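Local coordinates for Ice-binding protein 1 (Shewanella frigidimarina, PDB 6BG8), which binds ice as an adhesin that holds the bacterium on it and curbs crystal growth, and is represented here by its C-terminal DUF3494 ice-binding domain, at residues Ala54-Phe57 against Gly63-Tyr66; Leu142-Glu147 against Phe154-Gly159. All coordinates share one frame; numbering follows the deposited sequence.

Contact 1 and contact 2 lie on opposite sides of the chain's centre, with their own centres about 32 Å apart and no direct touch. Contact 1 is only partly buried: the loop residues Ala54-Phe57 fold onto Gly63-Tyr66 close by in sequence, and the join rests on backbone polarity, with one carbonyl, one serine and a water doing most of the work. Contact 2 is buried and apolar. It brings together Leu142-Glu147 and Phe154-Gly159, whose strands, 142-145 and 154-158, belong to different faces of the solenoid, through leucine and phenylalanine side chains. Both lie away from the probable ice-binding motif; one fastens a surface loop, the other fills the interior.

Contact 1. Residues Ala54-Phe57 against Gly63-Tyr66; sequences AGEF and GLSY
Gly55 and Phe57 of the loop meet Ser65 directly, and a water extends the join to Gly63. At Gly63 the carbonyl oxygen lies 2.9 Å from water 1, which also accepts from the backbone N of Phe57 at 2.9 Å, so two peptide groups too far apart to bond are linked through solvent.

Leu64 follows with an apolar touch. Its methyl CD2 comes to 3.5 Å from Glu56 CG, the two side chains crossing at a slant; the aliphatic part of the glutamate suits this partly exposed spot, while its carboxylate turns back to the backbone N of Asn53. Leu64 CA also passes 3.7 Å from Gly55 O.

Ser65 carries the chief polar grip. Its backbone N donates to Gly55 O at 2.8 Å in a nearly straight bond (168°), and its OG donates to the same Gly55 O, also at 2.8 Å. The two donors come from opposite faces of the carbonyl plane and therefore do not compete for one position. The hydroxyl can do this because chi1 of 64° sets OG between the backbone N and the carbonyl carbon, turned to the loop. It also lies 3.4 Å above the plane of the Phe57 ring, near the rim, and Ser65 CB is 3.4 Å from Phe57 CE2. The Phe57 ring stacks further on Phe48, and Arg42 donates to the Ser65 hydroxyl.

Gly55 fits its place because a phi of 100° would press a side chain against the carbonyl of Ala54. Two bonds hold the Gly55 carbonyl against Ser65: serine supplies both donors to this buried glycine while presenting a slim surface to the ring. The nearby guanidinium of Arg42 may further polarise the hydroxyl as a donor.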
loop_
_atom_site.group_PDB
_atom_site.type_symbol
_atom_site.label_atom_id
_atom_site.label_comp_id
_atom_site.label_asym_id
_atom_site.label_seq_id
_atom_site.Cartn_x
_atom_site.Cartn_y
_atom_site.Cartn_z
ATOM N N ALA A 54 16.140 18.392 4.746
ATOM C CA ALA A 54 16.439 17.022 5.155
ATOM C C ALA A 54 15.171 16.182 5.227
ATOM O O ALA A 54 14.218 16.532 5.927
ATOM C CB ALA A 54 17.138 17.012 6.515
ATOM N N GLY A 55 15.181 15.055 4.520
ATOM C CA GLY A 55 14.051 14.166 4.441
ATOM C C GLY A 55 13.246 14.316 3.169
ATOM O O GLY A 55 12.539 13.378 2.784
ATOM N N GLU A 56 13.347 15.466 2.504
ATOM C CA GLU A 56 12.641 15.681 1.250
ATOM C C GLU A 56 13.292 14.903 0.116
ATOM O O GLU A 56 14.513 14.729 0.066
ATOM C CB GLU A 56 12.615 17.169 0.890
ATOM C CG GLU A 56 11.726 17.999 1.779
ATOM C CD GLU A 56 11.726 19.465 1.399
ATOM O OE1 GLU A 56 12.750 19.950 0.877
ATOM O OE2 GLU A 56 10.698 20.133 1.625
ATOM N N PHE A 57 12.452 14.430 -0.798
ATOM C CA PHE A 57 12.871 13.925 -2.093
ATOM C C PHE A 57 12.176 14.762 -3.155
ATOM O O PHE A 57 11.008 15.127 -2.987
ATOM C CB PHE A 57 12.487 12.454 -2.295
ATOM C CG PHE A 57 13.319 11.466 -1.515
ATOM C CD1 PHE A 57 14.668 11.682 -1.270
ATOM C CD2 PHE A 57 12.742 10.284 -1.067
ATOM C CE1 PHE A 57 15.417 10.741 -0.559
ATOM C CE2 PHE A 57 13.480 9.341 -0.365
ATOM C CZ PHE A 57 14.812 9.563 -0.103
ATOM N N GLY A 63 5.114 15.251 1.660
ATOM C CA GLY A 63 5.549 14.105 2.430
ATOM C C GLY A 63 7.046 14.172 2.617
ATOM O O GLY A 63 7.738 14.930 1.930
ATOM N N LEU A 64 7.533 13.380 3.573
ATOM C CA LEU A 64 8.959 13.268 3.839
ATOM C C LEU A 64 9.341 11.797 3.905
ATOM O O LEU A 64 8.498 10.923 4.126
ATOM C CB LEU A 64 9.352 13.970 5.153
ATOM C CG LEU A 64 9.114 15.480 5.213
ATOM C CD1 LEU A 64 9.237 15.977 6.650
ATOM C CD2 LEU A 64 10.102 16.196 4.301
ATOM N N SER A 65 10.630 11.528 3.724
ATOM C CA SER A 65 11.172 10.187 3.882
ATOM C C SER A 65 11.872 10.042 5.229
ATOM O O SER A 65 12.384 11.010 5.798
ATOM C CB SER A 65 12.150 9.853 2.757
ATOM O OG SER A 65 13.277 10.714 2.809
ATOM N N TYR A 66 11.888 8.810 5.736
ATOM C CA TYR A 66 12.338 8.513 7.087
ATOM C C TYR A 66 13.137 7.225 7.105
ATOM O O TYR A 66 12.784 6.260 6.420
ATOM C CB TYR A 66 11.148 8.367 8.045
ATOM C CG TYR A 66 10.393 9.646 8.252
ATOM C CD1 TYR A 66 10.888 10.640 9.090
ATOM C CD2 TYR A 66 9.181 9.870 7.598
ATOM C CE1 TYR A 66 10.199 11.830 9.268
ATOM C CE2 TYR A 66 8.485 11.049 7.779
ATOM C CZ TYR A 66 8.992 12.019 8.616
ATOM O OH TYR A 66 8.296 13.192 8.797
HETATM O O HOH W 1 9.797 15.339 -0.100
#

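Contact 2. Residues Leu142-Glu147 against Phe154-Gly159; sequences LTLDGE and FIFTIG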
loop_
_atom_site.group_PDB
_atom_site.type_symbol
_atom_site.label_atom_id
_atom_site.label_comp_id
_atom_site.label_asym_id
_atom_site.label_seq_id
_atom_site.Cartn_x
_atom_site.Cartn_y
_atom_site.Cartn_z
ATOM N N LEU A 142 -11.285 -4.698 -12.959
ATOM C CA LEU A 142 -12.042 -5.006 -11.756
ATOM C C LEU A 142 -12.800 -3.748 -11.342
ATOM O O LEU A 142 -12.187 -2.703 -11.109
ATOM C CB LEU A 142 -11.129 -5.479 -10.625
ATOM C CG LEU A 142 -11.799 -5.575 -9.246
ATOM C CD1 LEU A 142 -12.930 -6.616 -9.256
ATOM C CD2 LEU A 142 -10.764 -5.889 -8.166
ATOM N N THR A 143 -14.125 -3.838 -11.283
ATOM C CA THR A 143 -14.950 -2.723 -10.834
ATOM C C THR A 143 -15.392 -2.995 -9.401
ATOM O O THR A 143 -15.937 -4.063 -9.108
ATOM C CB THR A 143 -16.158 -2.525 -11.753
ATOM O OG1 THR A 143 -15.695 -2.253 -13.087
ATOM C CG2 THR A 143 -17.014 -1.351 -11.261
ATOM N N LEU A 144 -15.140 -2.045 -8.506
ATOM C CA LEU A 144 -15.540 -2.179 -7.110
ATOM C C LEU A 144 -16.711 -1.239 -6.861
ATOM O O LEU A 144 -16.596 -0.025 -7.067
ATOM C CB LEU A 144 -14.367 -1.897 -6.170
ATOM C CG LEU A 144 -13.219 -2.911 -6.319
ATOM C CD1 LEU A 144 -12.002 -2.551 -5.444
ATOM C CD2 LEU A 144 -13.666 -4.349 -6.076
ATOM N N ASP A 145 -17.841 -1.814 -6.436
ATOM C CA ASP A 145 -19.143 -1.159 -6.395
ATOM C C ASP A 145 -19.515 -0.941 -4.936
ATOM O O ASP A 145 -19.866 -1.894 -4.229
ATOM C CB ASP A 145 -20.181 -2.023 -7.119
ATOM C CG ASP A 145 -21.580 -1.397 -7.171
ATOM O OD1 ASP A 145 -21.857 -0.377 -6.510
ATOM O OD2 ASP A 145 -22.422 -1.962 -7.894
ATOM N N GLY A 146 -19.451 0.313 -4.490
ATOM C CA GLY A 146 -19.818 0.626 -3.123
ATOM C C GLY A 146 -21.299 0.668 -2.829
ATOM O O GLY A 146 -21.675 0.945 -1.687
ATOM N N GLU A 147 -22.146 0.428 -3.834
ATOM C CA GLU A 147 -23.604 0.356 -3.684
ATOM C C GLU A 147 -24.187 1.632 -3.083
ATOM O O GLU A 147 -25.228 1.604 -2.422
ATOM C CB GLU A 147 -24.018 -0.873 -2.862
ATOM C CG GLU A 147 -23.696 -2.178 -3.580
ATOM C CD GLU A 147 -23.986 -3.401 -2.744
ATOM O OE1 GLU A 147 -24.974 -4.104 -3.044
ATOM O OE2 GLU A 147 -23.221 -3.659 -1.791
ATOM N N PHE A 154 -13.722 -2.859 1.319
ATOM C CA PHE A 154 -13.373 -4.025 0.515
ATOM C C PHE A 154 -12.047 -4.569 1.026
ATOM O O PHE A 154 -11.062 -3.833 1.081
ATOM C CB PHE A 154 -13.227 -3.664 -0.969
ATOM C CG PHE A 154 -14.446 -3.039 -1.583
ATOM C CD1 PHE A 154 -14.809 -1.729 -1.284
ATOM C CD2 PHE A 154 -15.187 -3.738 -2.518
ATOM C CE1 PHE A 154 -15.928 -1.146 -1.883
ATOM C CE2 PHE A 154 -16.298 -3.162 -3.124
ATOM C CZ PHE A 154 -16.661 -1.858 -2.799
ATOM N N ILE A 155 -12.015 -5.852 1.384
ATOM C CA ILE A 155 -10.789 -6.498 1.836
ATOM C C ILE A 155 -10.560 -7.717 0.966
ATOM O O ILE A 155 -11.438 -8.583 0.850
ATOM C CB ILE A 155 -10.857 -6.887 3.319
ATOM C CG1 ILE A 155 -10.921 -5.622 4.179
ATOM C CG2 ILE A 155 -9.651 -7.747 3.702
ATOM C CD1 ILE A 155 -11.264 -5.875 5.638
ATOM N N PHE A 156 -9.391 -7.771 0.347
ATOM C CA PHE A 156 -8.926 -8.932 -0.400
ATOM C C PHE A 156 -7.744 -9.514 0.349
ATOM O O PHE A 156 -6.753 -8.815 0.585
ATOM C CB PHE A 156 -8.538 -8.545 -1.823
ATOM C CG PHE A 156 -9.683 -8.003 -2.609
ATOM C CD1 PHE A 156 -10.003 -6.652 -2.562
ATOM C CD2 PHE A 156 -10.476 -8.853 -3.360
ATOM C CE1 PHE A 156 -11.092 -6.164 -3.277
ATOM C CE2 PHE A 156 -11.554 -8.372 -4.064
ATOM C CZ PHE A 156 -11.862 -7.028 -4.020
ATOM N N THR A 157 -7.866 -10.771 0.761
ATOM C CA THR A 157 -6.853 -11.379 1.614
ATOM C C THR A 157 -6.422 -12.709 1.008
ATOM O O THR A 157 -7.233 -13.626 0.851
ATOM C CB THR A 157 -7.362 -11.512 3.051
ATOM O OG1 THR A 157 -6.353 -12.142 3.837
ATOM C CG2 THR A 157 -8.694 -12.273 3.136
ATOM N N ILE A 158 -5.140 -12.803 0.659
ATOM C CA ILE A 158 -4.660 -13.717 -0.371
ATOM C C ILE A 158 -3.464 -14.488 0.156
ATOM O O ILE A 158 -2.485 -13.885 0.615
ATOM C CB ILE A 158 -4.288 -12.947 -1.655
ATOM C CG1 ILE A 158 -5.559 -12.333 -2.265
ATOM C CG2 ILE A 158 -3.535 -13.850 -2.639
ATOM C CD1 ILE A 158 -5.300 -11.282 -3.371
ATOM N N GLY A 159 -3.538 -15.820 0.078
ATOM C CA GLY A 159 -2.483 -16.669 0.604
ATOM C C GLY A 159 -1.271 -16.804 -0.284
ATOM O O GLY A 159 -0.220 -17.252 0.181
#
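Strand 142-145 and strand 154-158 face one another across the interior, their axes approaching to 10.2 Å and their directions differing by 136°. The nearest backbone pair, Leu144 CA and Phe154 CA, is 8.1 Å apart, a spacing bridged by side chains rather than by strand pairing.

Leu144 is the central piece. The backbone directs its CB over one face of Phe154, 4.2 Å from the ring centroid, in a CH-pi contact displaced toward the rim. Beyond CB, a chi1 of -64° sets CG beside the backbone N and anti to the carbonyl carbon, which carries CD2 to the edge of Phe156, 3.8 Å from CZ. One side chain thus serves both rings, offering CB to a face and a branch methyl to an edge. Leu142 extends the apolar layer, CD2 standing 4.4 Å from Phe156 CZ.

The Phe154 ring also points its rim into the turn that ends the first strand: CZ is 3.5 Å from Asp145 O, with Gly146 N near the ring plane. That turn is held by Asp145 OD1, which accepts from Glu147 N at 2.8 Å, closing an Asx turn. Asn175 gives Asp145 OD1 a second donor. Beyond the pair, Phe156 stacks on Trp184, and Ile182 adds to the cover of Leu144 and Phe154.

Strand 142-145 runs parallel between strands 122-125 and 171-174, whereas strand 154-158 sits between 127-131 and 182-186. Inward leucines and phenylalanines interlocking across two such faces form the hydrophobic core typical of a beta-solenoid, the fold of the DUF3494 ice-binding family.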